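PDB 2J2M: catalase from Exiguobacterium oxidotolerans, which breaks down hydrogen peroxide to water and oxygen as a haem-dependent catalase, probably admitting substrate through a main channel that leads to the haem iron. Local coordinates for residues M176-F181 with M437-N442; Q263-A268 with D287-Q292; A280-F285 with F421-E426. All coordinates share one frame; numbering follows the deposited sequence.

Interaction 1: residues M176-F181 with M437-N442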
ATOM      1  N   MET A 176      -2.272 -36.994  -8.206  1.00 10.03           N
ATOM      2  CA  MET A 176      -1.193 -36.131  -7.728  1.00  9.79           C
ATOM      3  C   MET A 176      -0.492 -36.738  -6.500  1.00 10.62           C
ATOM      4  O   MET A 176       0.762 -36.774  -6.394  1.00 11.07           O
ATOM      5  CB  MET A 176      -1.755 -34.737  -7.406  1.00 10.14           C
ATOM      6  CG  MET A 176      -0.710 -33.658  -7.034  1.00  8.59           C
ATOM      7  SD  MET A 176       0.724 -33.573  -8.137  1.00  9.10           S
ATOM      8  CE  MET A 176       1.183 -31.864  -7.773  1.00  5.65           C
ATOM      9  N   LEU A 177      -1.301 -37.247  -5.579  1.00 10.67           N
ATOM     10  CA  LEU A 177      -0.767 -37.959  -4.435  1.00 10.30           C
ATOM     11  C   LEU A 177       0.181 -39.066  -4.881  1.00 11.16           C
ATOM     12  O   LEU A 177       1.239 -39.209  -4.287  1.00 11.89           O
ATOM     13  CB  LEU A 177      -1.903 -38.472  -3.551  1.00  9.83           C
ATOM     14  CG  LEU A 177      -2.396 -37.636  -2.338  1.00  9.21           C
ATOM     15  CD1 LEU A 177      -2.068 -36.134  -2.341  1.00  8.08           C
ATOM     16  CD2 LEU A 177      -3.872 -37.825  -2.146  1.00  8.06           C
ATOM     17  N   MET A 178      -0.174 -39.822  -5.935  1.00 11.54           N
ATOM     18  CA  MET A 178       0.708 -40.867  -6.485  1.00 11.89           C
ATOM     19  C   MET A 178       2.082 -40.353  -6.891  1.00 12.18           C
ATOM     20  O   MET A 178       3.059 -41.076  -6.746  1.00 13.02           O
ATOM     21  CB  MET A 178       0.093 -41.566  -7.696  1.00 12.03           C
ATOM     22  CG  MET A 178      -1.099 -42.428  -7.398  1.00 12.50           C
ATOM     23  SD  MET A 178      -0.746 -43.967  -6.499  1.00 14.70           S
ATOM     24  CE  MET A 178      -2.415 -44.622  -6.584  1.00 14.61           C
ATOM     25  N   HIS A 179       2.155 -39.121  -7.398  1.00 11.63           N
ATOM     26  CA  HIS A 179       3.424 -38.521  -7.850  1.00 11.65           C
ATOM     27  C   HIS A 179       4.260 -37.896  -6.724  1.00 11.85           C
ATOM     28  O   HIS A 179       5.478 -38.056  -6.652  1.00 11.62           O
ATOM     29  CB  HIS A 179       3.136 -37.433  -8.888  1.00 11.47           C
ATOM     30  CG  HIS A 179       2.548 -37.949 -10.166  1.00 11.47           C
ATOM     31  ND1 HIS A 179       1.205 -38.221 -10.309  1.00  9.21           N
ATOM     32  CD2 HIS A 179       3.124 -38.255 -11.355  1.00 10.86           C
ATOM     33  CE1 HIS A 179       0.973 -38.654 -11.536  1.00  8.78           C
ATOM     34  NE2 HIS A 179       2.116 -38.664 -12.197  1.00 11.06           N
ATOM     35  N   ILE A 180       3.570 -37.183  -5.849  1.00 12.27           N
ATOM     36  CA  ILE A 180       4.171 -36.319  -4.860  1.00 12.76           C
ATOM     37  C   ILE A 180       4.810 -37.146  -3.741  1.00 12.96           C
ATOM     38  O   ILE A 180       5.809 -36.735  -3.130  1.00 12.44           O
ATOM     39  CB  ILE A 180       3.082 -35.277  -4.358  1.00 12.61           C
ATOM     40  CG1 ILE A 180       3.608 -33.839  -4.412  1.00 13.35           C
ATOM     41  CG2 ILE A 180       2.463 -35.659  -3.025  1.00 12.37           C
ATOM     42  CD1 ILE A 180       4.188 -33.322  -3.145  1.00 15.59           C
ATOM     43  N   PHE A 181       4.237 -38.324  -3.480  1.00 13.36           N
ATOM     44  CA  PHE A 181       4.780 -39.208  -2.449  1.00 13.00           C
ATOM     45  C   PHE A 181       5.741 -40.272  -2.963  1.00 13.31           C
ATOM     46  O   PHE A 181       6.171 -41.127  -2.186  1.00 14.53           O
ATOM     47  CB  PHE A 181       3.666 -39.802  -1.587  1.00 13.19           C
ATOM     48  CG  PHE A 181       3.042 -38.806  -0.647  1.00 12.69           C
ATOM     49  CD1 PHE A 181       1.804 -38.243  -0.938  1.00 11.79           C
ATOM     50  CD2 PHE A 181       3.693 -38.434   0.530  1.00 13.00           C
ATOM     51  CE1 PHE A 181       1.220 -37.326  -0.079  1.00 12.12           C
ATOM     52  CE2 PHE A 181       3.113 -37.504   1.412  1.00 13.65           C
ATOM     53  CZ  PHE A 181       1.878 -36.951   1.105  1.00 13.06           C
ATOM     54  N   MET A 437       7.861 -48.885  -3.868  1.00 20.17           N
ATOM     55  CA  MET A 437       8.258 -49.075  -2.477  1.00 20.42           C
ATOM     56  C   MET A 437       8.534 -47.732  -1.776  1.00 19.10           C
ATOM     57  O   MET A 437       8.158 -47.554  -0.614  1.00 18.78           O
ATOM     58  CB  MET A 437       9.440 -50.054  -2.359  1.00 21.47           C
ATOM     59  CG  MET A 437       9.804 -50.461  -0.911  1.00 26.46           C
ATOM     60  SD  MET A 437       8.398 -51.017   0.132  1.00 37.04           S
ATOM     61  CE  MET A 437       8.567 -52.814   0.031  1.00 34.34           C
ATOM     62  N   ALA A 438       9.162 -46.794  -2.489  1.00 17.47           N
ATOM     63  CA  ALA A 438       9.334 -45.418  -1.999  1.00 16.39           C
ATOM     64  C   ALA A 438       7.983 -44.777  -1.712  1.00 15.39           C
ATOM     65  O   ALA A 438       7.805 -44.143  -0.670  1.00 15.20           O
ATOM     66  CB  ALA A 438      10.129 -44.563  -2.996  1.00 15.67           C
ATOM     67  N   LEU A 439       7.036 -44.954  -2.636  1.00 14.73           N
ATOM     68  CA  LEU A 439       5.695 -44.376  -2.497  1.00 14.20           C
ATOM     69  C   LEU A 439       4.986 -44.902  -1.255  1.00 14.47           C
ATOM     70  O   LEU A 439       4.374 -44.131  -0.517  1.00 14.28           O
ATOM     71  CB  LEU A 439       4.851 -44.630  -3.744  1.00 13.86           C
ATOM     72  CG  LEU A 439       3.366 -44.235  -3.671  1.00 14.06           C
ATOM     73  CD1 LEU A 439       3.190 -42.714  -3.714  1.00 13.41           C
ATOM     74  CD2 LEU A 439       2.534 -44.901  -4.759  1.00 13.31           C
ATOM     75  N   LEU A 440       5.072 -46.216  -1.038  1.00 14.95           N
ATOM     76  CA  LEU A 440       4.456 -46.857   0.125  1.00 15.12           C
ATOM     77  C   LEU A 440       5.067 -46.345   1.427  1.00 15.06           C
ATOM     78  O   LEU A 440       4.342 -45.968   2.332  1.00 15.88           O
ATOM     79  CB  LEU A 440       4.525 -48.401   0.022  1.00 15.26           C
ATOM     80  CG  LEU A 440       3.919 -49.264   1.147  1.00 14.79           C
ATOM     81  CD1 LEU A 440       2.417 -48.979   1.382  1.00 11.01           C
ATOM     82  CD2 LEU A 440       4.160 -50.765   0.886  1.00 14.63           C
ATOM     83  N   ASN A 441       6.389 -46.291   1.515  1.00 15.47           N
ATOM     84  CA  ASN A 441       7.032 -45.807   2.738  1.00 16.21           C
ATOM     85  C   ASN A 441       6.738 -44.328   3.043  1.00 15.71           C
ATOM     86  O   ASN A 441       6.540 -43.969   4.202  1.00 15.69           O
ATOM     87  CB  ASN A 441       8.541 -46.165   2.782  1.00 16.83           C
ATOM     88  CG  ASN A 441       8.782 -47.691   2.978  1.00 21.07           C
ATOM     89  OD1 ASN A 441       9.048 -48.158   4.101  1.00 26.60           O
ATOM     90  ND2 ASN A 441       8.630 -48.473   1.899  1.00 23.95           N
ATOM     91  N   ASN A 442       6.665 -43.485   2.010  1.00 15.08           N
ATOM     92  CA  ASN A 442       6.327 -42.061   2.198  1.00 14.71           C
ATOM     93  C   ASN A 442       4.862 -41.827   2.604  1.00 13.84           C
ATOM     94  O   ASN A 442       4.580 -41.047   3.506  1.00 12.96           O
ATOM     95  CB  ASN A 442       6.666 -41.239   0.938  1.00 14.86           C
ATOM     96  CG  ASN A 442       8.144 -41.267   0.589  1.00 15.27           C
ATOM     97  OD1 ASN A 442       9.001 -41.340   1.464  1.00 15.75           O
ATOM     98  ND2 ASN A 442       8.447 -41.202  -0.708  1.00 15.48           N
TER
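Asn442 reaches across from helix 433-447 to take hold of the carbonyl of Phe181, the first residue to leave helical geometry after helix 174-180. The hydrogen bond from Asn442 ND2 to Phe181 O is 2.7 Å long and nearly straight, 164° at the hydrogen. The oxygen lies in the plane of the amide, but the donor stands well above the carbonyl plane. With CG of Asn442 anti to its own carbonyl carbon, CG lies beside the backbone N, and from there ND2 reaches Phe181 O. The same ND2 is hydrogen-bonded to Asp183 OD1, so one amide group grips two acceptors of the chain just past the helix end.

A second, weaker polar contact falls on the same oxygen. The CA-H of Leu439 points straight at it, with 3.3 Å from Leu439 CA to Phe181 O, so the carbonyl is met by an amide N-H and a C-H together.

The rest is mainly van der Waals packing. Leu439 sends its two methyls in different directions. CD1 lies 3.6 Å from Phe181 CB and also packs against a polar atom, the carbonyl oxygen of Met178. Leu439 CD2 meets Met178 SD at 3.8 Å. The thioether gets there by a bend at chi2 (-71°), which turns the chain of Met178 back from a CB that points away from Leu439. The Phe181 ring lies obliquely by Asn442, its CD2 4.1 Å from Asn442 CB, with ring and amide planes 43° apart.

This buried contact joins the end of helix 174-180, in the catalase family region, to helix 433-447 of the C-terminal helical region. Tyr428 of helix 422-430 touches both Met178 and Leu439, Phe463 and Ala466 of helix 453-466 pack on Met178, and Leu470 of helix 468-477 closes in on the same methionine.

Interaction 2: residues Q263-A268 with D287-Q292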
ATOM      1  N   GLN A 263       3.556 -31.791 -26.738  1.00  9.74           N
ATOM      2  CA  GLN A 263       2.544 -32.797 -27.076  1.00  9.49           C
ATOM      3  C   GLN A 263       1.330 -32.132 -27.712  1.00  9.72           C
ATOM      4  O   GLN A 263       0.819 -31.122 -27.218  1.00  9.12           O
ATOM      5  CB  GLN A 263       2.126 -33.597 -25.840  1.00  9.36           C
ATOM      6  CG  GLN A 263       3.187 -34.570 -25.351  1.00  8.67           C
ATOM      7  CD  GLN A 263       2.822 -35.146 -24.015  1.00 10.13           C
ATOM      8  OE1 GLN A 263       2.780 -34.435 -23.020  1.00  9.24           O
ATOM      9  NE2 GLN A 263       2.529 -36.437 -23.984  1.00 11.22           N
ATOM     10  N   VAL A 264       0.883 -32.731 -28.815  1.00 10.50           N
ATOM     11  CA  VAL A 264      -0.168 -32.177 -29.658  1.00 10.68           C
ATOM     12  C   VAL A 264      -1.358 -33.134 -29.795  1.00 10.88           C
ATOM     13  O   VAL A 264      -1.227 -34.298 -30.184  1.00 10.18           O
ATOM     14  CB  VAL A 264       0.379 -31.796 -31.054  1.00 11.03           C
ATOM     15  CG1 VAL A 264      -0.712 -31.175 -31.904  1.00  9.64           C
ATOM     16  CG2 VAL A 264       1.562 -30.827 -30.920  1.00 10.77           C
ATOM     17  N   LEU A 265      -2.519 -32.593 -29.467  1.00 11.31           N
ATOM     18  CA  LEU A 265      -3.764 -33.313 -29.445  1.00 12.10           C
ATOM     19  C   LEU A 265      -4.787 -32.504 -30.215  1.00 12.28           C
ATOM     20  O   LEU A 265      -5.116 -31.379 -29.827  1.00 12.09           O
ATOM     21  CB  LEU A 265      -4.248 -33.491 -27.999  1.00 11.52           C
ATOM     22  CG  LEU A 265      -5.654 -34.097 -27.843  1.00 12.84           C
ATOM     23  CD1 LEU A 265      -5.731 -35.577 -28.307  1.00  9.62           C
ATOM     24  CD2 LEU A 265      -6.125 -33.949 -26.405  1.00 12.84           C
ATOM     25  N   ASP A 266      -5.289 -33.082 -31.301  1.00 12.72           N
ATOM     26  CA  ASP A 266      -6.244 -32.395 -32.150  1.00 13.13           C
ATOM     27  C   ASP A 266      -7.578 -32.248 -31.404  1.00 13.51           C
ATOM     28  O   ASP A 266      -8.046 -33.197 -30.751  1.00 14.26           O
ATOM     29  CB  ASP A 266      -6.411 -33.146 -33.445  1.00 12.79           C
ATOM     30  CG  ASP A 266      -7.277 -32.425 -34.408  1.00 16.39           C
ATOM     31  OD1 ASP A 266      -6.733 -31.802 -35.357  1.00 20.37           O
ATOM     32  OD2 ASP A 266      -8.517 -32.442 -34.212  1.00 20.15           O
ATOM     33  N   PRO A 267      -8.181 -31.051 -31.455  1.00 13.63           N
ATOM     34  CA  PRO A 267      -9.472 -30.864 -30.773  1.00 13.92           C
ATOM     35  C   PRO A 267     -10.562 -31.897 -31.122  1.00 13.71           C
ATOM     36  O   PRO A 267     -11.418 -32.182 -30.273  1.00 13.57           O
ATOM     37  CB  PRO A 267      -9.879 -29.452 -31.192  1.00 13.60           C
ATOM     38  CG  PRO A 267      -8.511 -28.744 -31.326  1.00 14.39           C
ATOM     39  CD  PRO A 267      -7.704 -29.797 -32.070  1.00 13.47           C
ATOM     40  N   ALA A 268     -10.492 -32.488 -32.318  1.00 13.56           N
ATOM     41  CA  ALA A 268     -11.516 -33.454 -32.746  1.00 13.65           C
ATOM     42  C   ALA A 268     -11.362 -34.792 -32.062  1.00 14.29           C
ATOM     43  O   ALA A 268     -12.243 -35.628 -32.186  1.00 15.04           O
ATOM     44  CB  ALA A 268     -11.529 -33.628 -34.235  1.00 12.64           C
ATOM     45  N   ASP A 287       3.640 -42.348 -24.086  1.00 19.80           N
ATOM     46  CA  ASP A 287       3.138 -43.552 -24.731  1.00 21.14           C
ATOM     47  C   ASP A 287       1.934 -43.284 -25.616  1.00 20.32           C
ATOM     48  O   ASP A 287       1.775 -43.908 -26.673  1.00 20.69           O
ATOM     49  CB  ASP A 287       2.685 -44.553 -23.650  1.00 21.86           C
ATOM     50  CG  ASP A 287       3.721 -45.598 -23.363  1.00 27.22           C
ATOM     51  OD1 ASP A 287       3.902 -45.943 -22.170  1.00 32.33           O
ATOM     52  OD2 ASP A 287       4.383 -46.077 -24.323  1.00 31.62           O
ATOM     53  N   VAL A 288       1.046 -42.416 -25.154  1.00 19.13           N
ATOM     54  CA  VAL A 288      -0.177 -42.199 -25.900  1.00 18.60           C
ATOM     55  C   VAL A 288      -0.057 -40.973 -26.805  1.00 18.23           C
ATOM     56  O   VAL A 288      -0.617 -40.971 -27.900  1.00 18.79           O
ATOM     57  CB  VAL A 288      -1.474 -42.239 -25.014  1.00 18.74           C
ATOM     58  CG1 VAL A 288      -1.282 -43.152 -23.779  1.00 16.85           C
ATOM     59  CG2 VAL A 288      -1.951 -40.851 -24.616  1.00 18.89           C
ATOM     60  N   ILE A 289       0.678 -39.956 -26.359  1.00 17.18           N
ATOM     61  CA  ILE A 289       0.932 -38.765 -27.163  1.00 17.39           C
ATOM     62  C   ILE A 289       2.429 -38.368 -27.154  1.00 17.36           C
ATOM     63  O   ILE A 289       2.952 -37.884 -26.141  1.00 16.86           O
ATOM     64  CB  ILE A 289       0.019 -37.561 -26.759  1.00 17.72           C
ATOM     65  CG1 ILE A 289      -1.455 -37.889 -27.025  1.00 18.27           C
ATOM     66  CG2 ILE A 289       0.405 -36.288 -27.545  1.00 17.02           C
ATOM     67  CD1 ILE A 289      -2.401 -36.911 -26.435  1.00 19.20           C
ATOM     68  N   PRO A 290       3.103 -38.528 -28.312  1.00 17.02           N
ATOM     69  CA  PRO A 290       4.562 -38.361 -28.399  1.00 16.48           C
ATOM     70  C   PRO A 290       5.029 -36.940 -28.030  1.00 15.89           C
ATOM     71  O   PRO A 290       4.286 -35.965 -28.223  1.00 15.84           O
ATOM     72  CB  PRO A 290       4.874 -38.652 -29.880  1.00 16.66           C
ATOM     73  CG  PRO A 290       3.651 -39.337 -30.432  1.00 17.10           C
ATOM     74  CD  PRO A 290       2.487 -38.841 -29.620  1.00 16.69           C
ATOM     75  N   PHE A 291       6.245 -36.845 -27.495  1.00 14.94           N
ATOM     76  CA  PHE A 291       6.927 -35.566 -27.290  1.00 14.50           C
ATOM     77  C   PHE A 291       7.557 -35.166 -28.633  1.00 13.76           C
ATOM     78  O   PHE A 291       8.115 -35.997 -29.338  1.00 13.61           O
ATOM     79  CB  PHE A 291       8.052 -35.707 -26.239  1.00 14.67           C
ATOM     80  CG  PHE A 291       7.583 -35.899 -24.791  1.00 15.63           C
ATOM     81  CD1 PHE A 291       6.262 -36.254 -24.469  1.00 16.57           C
ATOM     82  CD2 PHE A 291       8.501 -35.777 -23.746  1.00 15.35           C
ATOM     83  CE1 PHE A 291       5.861 -36.459 -23.117  1.00 16.16           C
ATOM     84  CE2 PHE A 291       8.115 -35.985 -22.406  1.00 16.84           C
ATOM     85  CZ  PHE A 291       6.785 -36.326 -22.091  1.00 15.26           C
ATOM     86  N   GLN A 292       7.454 -33.903 -29.010  1.00 13.31           N
ATOM     87  CA  GLN A 292       8.143 -33.444 -30.213  1.00 12.63           C
ATOM     88  C   GLN A 292       9.076 -32.323 -29.802  1.00 12.38           C
ATOM     89  O   GLN A 292       8.634 -31.335 -29.214  1.00 12.50           O
ATOM     90  CB  GLN A 292       7.157 -32.976 -31.285  1.00 12.08           C
ATOM     91  CG  GLN A 292       6.060 -33.977 -31.619  1.00 12.73           C
ATOM     92  CD  GLN A 292       5.192 -33.505 -32.745  1.00 13.49           C
ATOM     93  OE1 GLN A 292       5.690 -33.084 -33.796  1.00 15.86           O
ATOM     94  NE2 GLN A 292       3.886 -33.533 -32.534  1.00 13.54           N
TER
HETATM   95  O   HOH W   1       2.877 -34.971 -30.213  1.00 19.43           O
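Gln263 and Ile289 meet at the end of strand 257-265, in the antiparallel beta-barrel of the haem catalase fold, where it runs beside the loop leading back into its hydrogen-bonded neighbour, strand 292-302. The Gln263 chain is extended beyond CG and brings its amide up to this loop. There NE2 donates to Ile289 O at 2.6 Å in an almost straight bond, 169° at the hydrogen. The oxygen lies in the amide plane, and the donor is slightly tilted from the carbonyl plane. NE2 also serves Trp284 O, while OE1 accepts from Arg216 NH1, so both ends of this buried amide have partners.

Against the Phe291 ring the amide crosses obliquely, their planes 66° apart, and Gln263 CD comes to 3.4 Å from Phe291 CE1.

Ile289 directs its CB toward the strand and divides its branches between neighbours. CG2, anti to the backbone N, settles 3.6 Å from Gln263 CB and also touches the carbonyl of Val264, while CD1 runs on to Leu265 CD1, the two side chains crossing at about a right angle. Trp284 packs against both Leu265 and Ile289.

On the more open flank, Gln292 passes at about a right angle to Val264, its NE2 3.9 Å from Val264 CG2. That nitrogen is hydrogen-bonded to Tyr75 OH, and it also donates to a water at 2.9 Å. The water ties the segments together: it donates to Pro290 O at 2.6 Å and accepts a weak bond from Val264 N.

Interaction 3: residues A280-F285 with F421-E426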
ATOM      1  N   ALA A 280      -6.933 -31.129 -15.283  1.00  8.92           N
ATOM      2  CA  ALA A 280      -5.566 -30.960 -14.752  1.00  8.54           C
ATOM      3  C   ALA A 280      -5.064 -32.039 -13.757  1.00  8.57           C
ATOM      4  O   ALA A 280      -3.869 -32.051 -13.352  1.00  7.99           O
ATOM      5  CB  ALA A 280      -5.404 -29.579 -14.160  1.00  8.12           C
ATOM      6  N   THR A 281      -5.970 -32.923 -13.349  1.00  8.60           N
ATOM      7  CA  THR A 281      -5.594 -34.111 -12.567  1.00  9.04           C
ATOM      8  C   THR A 281      -5.138 -35.239 -13.476  1.00  9.48           C
ATOM      9  O   THR A 281      -4.802 -36.335 -12.983  1.00 10.98           O
ATOM     10  CB  THR A 281      -6.743 -34.633 -11.667  1.00  8.79           C
ATOM     11  OG1 THR A 281      -7.907 -34.854 -12.460  1.00  9.00           O
ATOM     12  CG2 THR A 281      -7.095 -33.638 -10.538  1.00  7.73           C
ATOM     13  N   LYS A 282      -5.092 -34.967 -14.787  1.00  8.94           N
ATOM     14  CA  LYS A 282      -4.786 -35.994 -15.804  1.00  8.94           C
ATOM     15  C   LYS A 282      -3.492 -35.731 -16.568  1.00  8.56           C
ATOM     16  O   LYS A 282      -3.207 -34.609 -16.933  1.00  8.04           O
ATOM     17  CB  LYS A 282      -5.949 -36.150 -16.804  1.00  8.60           C
ATOM     18  CG  LYS A 282      -7.278 -36.601 -16.163  1.00  9.04           C
ATOM     19  CD  LYS A 282      -7.143 -37.964 -15.452  1.00  9.58           C
ATOM     20  CE  LYS A 282      -8.454 -38.467 -14.840  1.00  9.76           C
ATOM     21  NZ  LYS A 282      -9.014 -37.574 -13.767  1.00  9.59           N
ATOM     22  N   ASP A 283      -2.725 -36.793 -16.792  1.00  8.83           N
ATOM     23  CA  ASP A 283      -1.487 -36.749 -17.568  1.00  9.57           C
ATOM     24  C   ASP A 283      -1.723 -37.259 -18.995  1.00 10.03           C
ATOM     25  O   ASP A 283      -2.734 -37.938 -19.264  1.00  9.37           O
ATOM     26  CB  ASP A 283      -0.386 -37.568 -16.890  1.00  9.23           C
ATOM     27  CG  ASP A 283       0.998 -37.241 -17.413  1.00 11.16           C
ATOM     28  OD1 ASP A 283       1.125 -36.368 -18.307  1.00 16.06           O
ATOM     29  OD2 ASP A 283       1.984 -37.836 -16.932  1.00 10.31           O
ATOM     30  N   TRP A 284      -0.815 -36.873 -19.901  1.00 10.26           N
ATOM     31  CA  TRP A 284      -0.803 -37.352 -21.282  1.00 10.89           C
ATOM     32  C   TRP A 284       0.453 -38.138 -21.376  1.00 11.71           C
ATOM     33  O   TRP A 284       1.537 -37.557 -21.522  1.00 12.44           O
ATOM     34  CB  TRP A 284      -0.692 -36.228 -22.308  1.00 10.12           C
ATOM     35  CG  TRP A 284      -1.844 -35.322 -22.440  1.00  8.83           C
ATOM     36  CD1 TRP A 284      -2.972 -35.276 -21.663  1.00  9.31           C
ATOM     37  CD2 TRP A 284      -1.975 -34.281 -23.401  1.00  8.89           C
ATOM     38  NE1 TRP A 284      -3.804 -34.258 -22.092  1.00  8.19           N
ATOM     39  CE2 TRP A 284      -3.219 -33.640 -23.165  1.00  8.65           C
ATOM     40  CE3 TRP A 284      -1.180 -33.842 -24.473  1.00  8.80           C
ATOM     41  CZ2 TRP A 284      -3.663 -32.567 -23.939  1.00  8.16           C
ATOM     42  CZ3 TRP A 284      -1.623 -32.772 -25.238  1.00  8.51           C
ATOM     43  CH2 TRP A 284      -2.851 -32.147 -24.962  1.00  8.98           C
ATOM     44  N   PHE A 285       0.316 -39.450 -21.276  1.00 12.38           N
ATOM     45  CA  PHE A 285       1.466 -40.336 -21.278  1.00 13.45           C
ATOM     46  C   PHE A 285       2.204 -40.217 -22.604  1.00 14.22           C
ATOM     47  O   PHE A 285       1.570 -40.091 -23.645  1.00 13.12           O
ATOM     48  CB  PHE A 285       1.023 -41.773 -21.011  1.00 12.83           C
ATOM     49  CG  PHE A 285       0.362 -41.971 -19.670  1.00 13.07           C
ATOM     50  CD1 PHE A 285      -0.882 -42.587 -19.578  1.00 12.70           C
ATOM     51  CD2 PHE A 285       0.993 -41.565 -18.488  1.00 12.59           C
ATOM     52  CE1 PHE A 285      -1.494 -42.819 -18.315  1.00 12.99           C
ATOM     53  CE2 PHE A 285       0.378 -41.768 -17.238  1.00 13.42           C
ATOM     54  CZ  PHE A 285      -0.868 -42.401 -17.155  1.00 12.65           C
ATOM     55  N   PHE A 421      -9.742 -42.165 -10.128  1.00 13.43           N
ATOM     56  CA  PHE A 421      -8.927 -43.277  -9.609  1.00 12.86           C
ATOM     57  C   PHE A 421      -8.249 -44.105 -10.707  1.00 12.96           C
ATOM     58  O   PHE A 421      -7.236 -44.771 -10.464  1.00 12.95           O
ATOM     59  CB  PHE A 421      -9.793 -44.202  -8.731  1.00 12.45           C
ATOM     60  CG  PHE A 421     -10.569 -43.477  -7.657  1.00 11.42           C
ATOM     61  CD1 PHE A 421      -9.921 -42.943  -6.543  1.00  9.85           C
ATOM     62  CD2 PHE A 421     -11.947 -43.326  -7.763  1.00 11.53           C
ATOM     63  CE1 PHE A 421     -10.624 -42.274  -5.555  1.00 10.26           C
ATOM     64  CE2 PHE A 421     -12.669 -42.636  -6.780  1.00 11.39           C
ATOM     65  CZ  PHE A 421     -12.012 -42.115  -5.673  1.00 10.53           C
ATOM     66  N   GLY A 422      -8.812 -44.050 -11.911  1.00 13.34           N
ATOM     67  CA  GLY A 422      -8.396 -44.908 -13.015  1.00 13.13           C
ATOM     68  C   GLY A 422      -7.005 -44.559 -13.476  1.00 13.58           C
ATOM     69  O   GLY A 422      -6.136 -45.441 -13.561  1.00 14.30           O
ATOM     70  N   GLN A 423      -6.768 -43.280 -13.773  1.00 13.18           N
ATOM     71  CA  GLN A 423      -5.443 -42.899 -14.256  1.00 12.68           C
ATOM     72  C   GLN A 423      -4.369 -42.980 -13.155  1.00 12.63           C
ATOM     73  O   GLN A 423      -3.221 -43.397 -13.415  1.00 12.42           O
ATOM     74  CB  GLN A 423      -5.434 -41.543 -14.962  1.00 11.77           C
ATOM     75  CG  GLN A 423      -4.069 -41.346 -15.619  1.00 11.73           C
ATOM     76  CD  GLN A 423      -3.944 -40.095 -16.439  1.00 10.99           C
ATOM     77  OE1 GLN A 423      -3.430 -39.085 -15.955  1.00 10.52           O
ATOM     78  NE2 GLN A 423      -4.387 -40.154 -17.689  1.00  7.14           N
ATOM     79  N   ALA A 424      -4.758 -42.589 -11.938  1.00 12.49           N
ATOM     80  CA  ALA A 424      -3.922 -42.767 -10.748  1.00 12.87           C
ATOM     81  C   ALA A 424      -3.419 -44.209 -10.632  1.00 12.90           C
ATOM     82  O   ALA A 424      -2.227 -44.443 -10.384  1.00 12.49           O
ATOM     83  CB  ALA A 424      -4.692 -42.379  -9.506  1.00 12.98           C
ATOM     84  N   GLY A 425      -4.326 -45.169 -10.833  1.00 13.29           N
ATOM     85  CA  GLY A 425      -3.950 -46.589 -10.862  1.00 13.63           C
ATOM     86  C   GLY A 425      -2.920 -46.901 -11.928  1.00 14.04           C
ATOM     87  O   GLY A 425      -1.903 -47.521 -11.636  1.00 14.07           O
ATOM     88  N   GLU A 426      -3.180 -46.471 -13.164  1.00 14.79           N
ATOM     89  CA  GLU A 426      -2.226 -46.632 -14.269  1.00 16.04           C
ATOM     90  C   GLU A 426      -0.868 -46.037 -13.926  1.00 15.72           C
ATOM     91  O   GLU A 426       0.159 -46.671 -14.170  1.00 16.22           O
ATOM     92  CB  GLU A 426      -2.741 -45.984 -15.555  1.00 16.32           C
ATOM     93  CG  GLU A 426      -4.036 -46.585 -16.114  1.00 18.16           C
ATOM     94  CD  GLU A 426      -4.570 -45.772 -17.274  1.00 19.30           C
ATOM     95  OE1 GLU A 426      -4.017 -45.907 -18.391  1.00 22.77           O
ATOM     96  OE2 GLU A 426      -5.532 -44.989 -17.064  1.00 23.68           O
TER
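Gln423, in the first turn of helix 422-430, pairs its side-chain amide with the backbone of Asp283 by two hydrogen bonds. Asp283 N donates to Gln423 OE1 over 2.5 Å in a nearly straight line (174° at the hydrogen), in the carbonyl plane and on a lone pair. The return bond, from Gln423 NE2 to Asp283 O, is longer at 3.2 Å and more bent, and each group is tilted from the plane of the other. The glutamine reaches that far because CG stands anti to the backbone N (chi1 -171°) and the chain stays extended beyond it. Shortened to an alanine here, the side chain would probably leave the N-H and carbonyl of Asp283 without these mates and open a gap beside the Phe285 ring and the Lys282 chain.

The nonpolar packing lies along the glutamine. The Phe285 ring approaches from the opposite direction, CZ 3.7 Å from Gln423 CG, its plane 49° from that of the amide. The Lys282 chain crosses obliquely, with CD 4.0 Å from Gln423 CB.

Charged groups border the contact. Phe285 CE1 comes 4.0 Å from Glu426 OE1, and the ring also makes a cation-pi contact with Arg430 farther along the helix. Lys282 NZ forms a salt bridge with Asp279 and a hydrogen bond to Thr418 O, while Asp283 OD1 is paired with Arg216.

The contact thus ties the long loop between strands 257-265 and 292-302 to the start of helix 422-430 in the C-terminal region. Next to Gln423 in the helix, Ala424 packs on Thr174 and Asn175 of helix 174-180 and on Ala466 of helix 453-466, and Thr281 O is hydrogen-bonded to Asn175 ND2.

In the fold
Interactions 1 and 3 both fasten the C-terminal helices to the catalase family region, through consecutive helices 433-447 and 422-430. Their centres are 15 Å apart, and they touch where Met178 CG lies 3.8 Å from Ala424 O. Interaction 2, whose centre is likewise 15 Å from that of interaction 3, shares with it the loop between strands 257-265 and 292-302; Gln263 NE2 probably hydrogen-bonds to Trp284 O at 2.9 Å. Interactions 1 and 2 do not meet, their nearest atoms being about 11 Å apart. Nearest the haem is Thr281 of 280-285, its side chain about 9 Å away, against about 13 Å for Leu177 and 14 Å for Gln263.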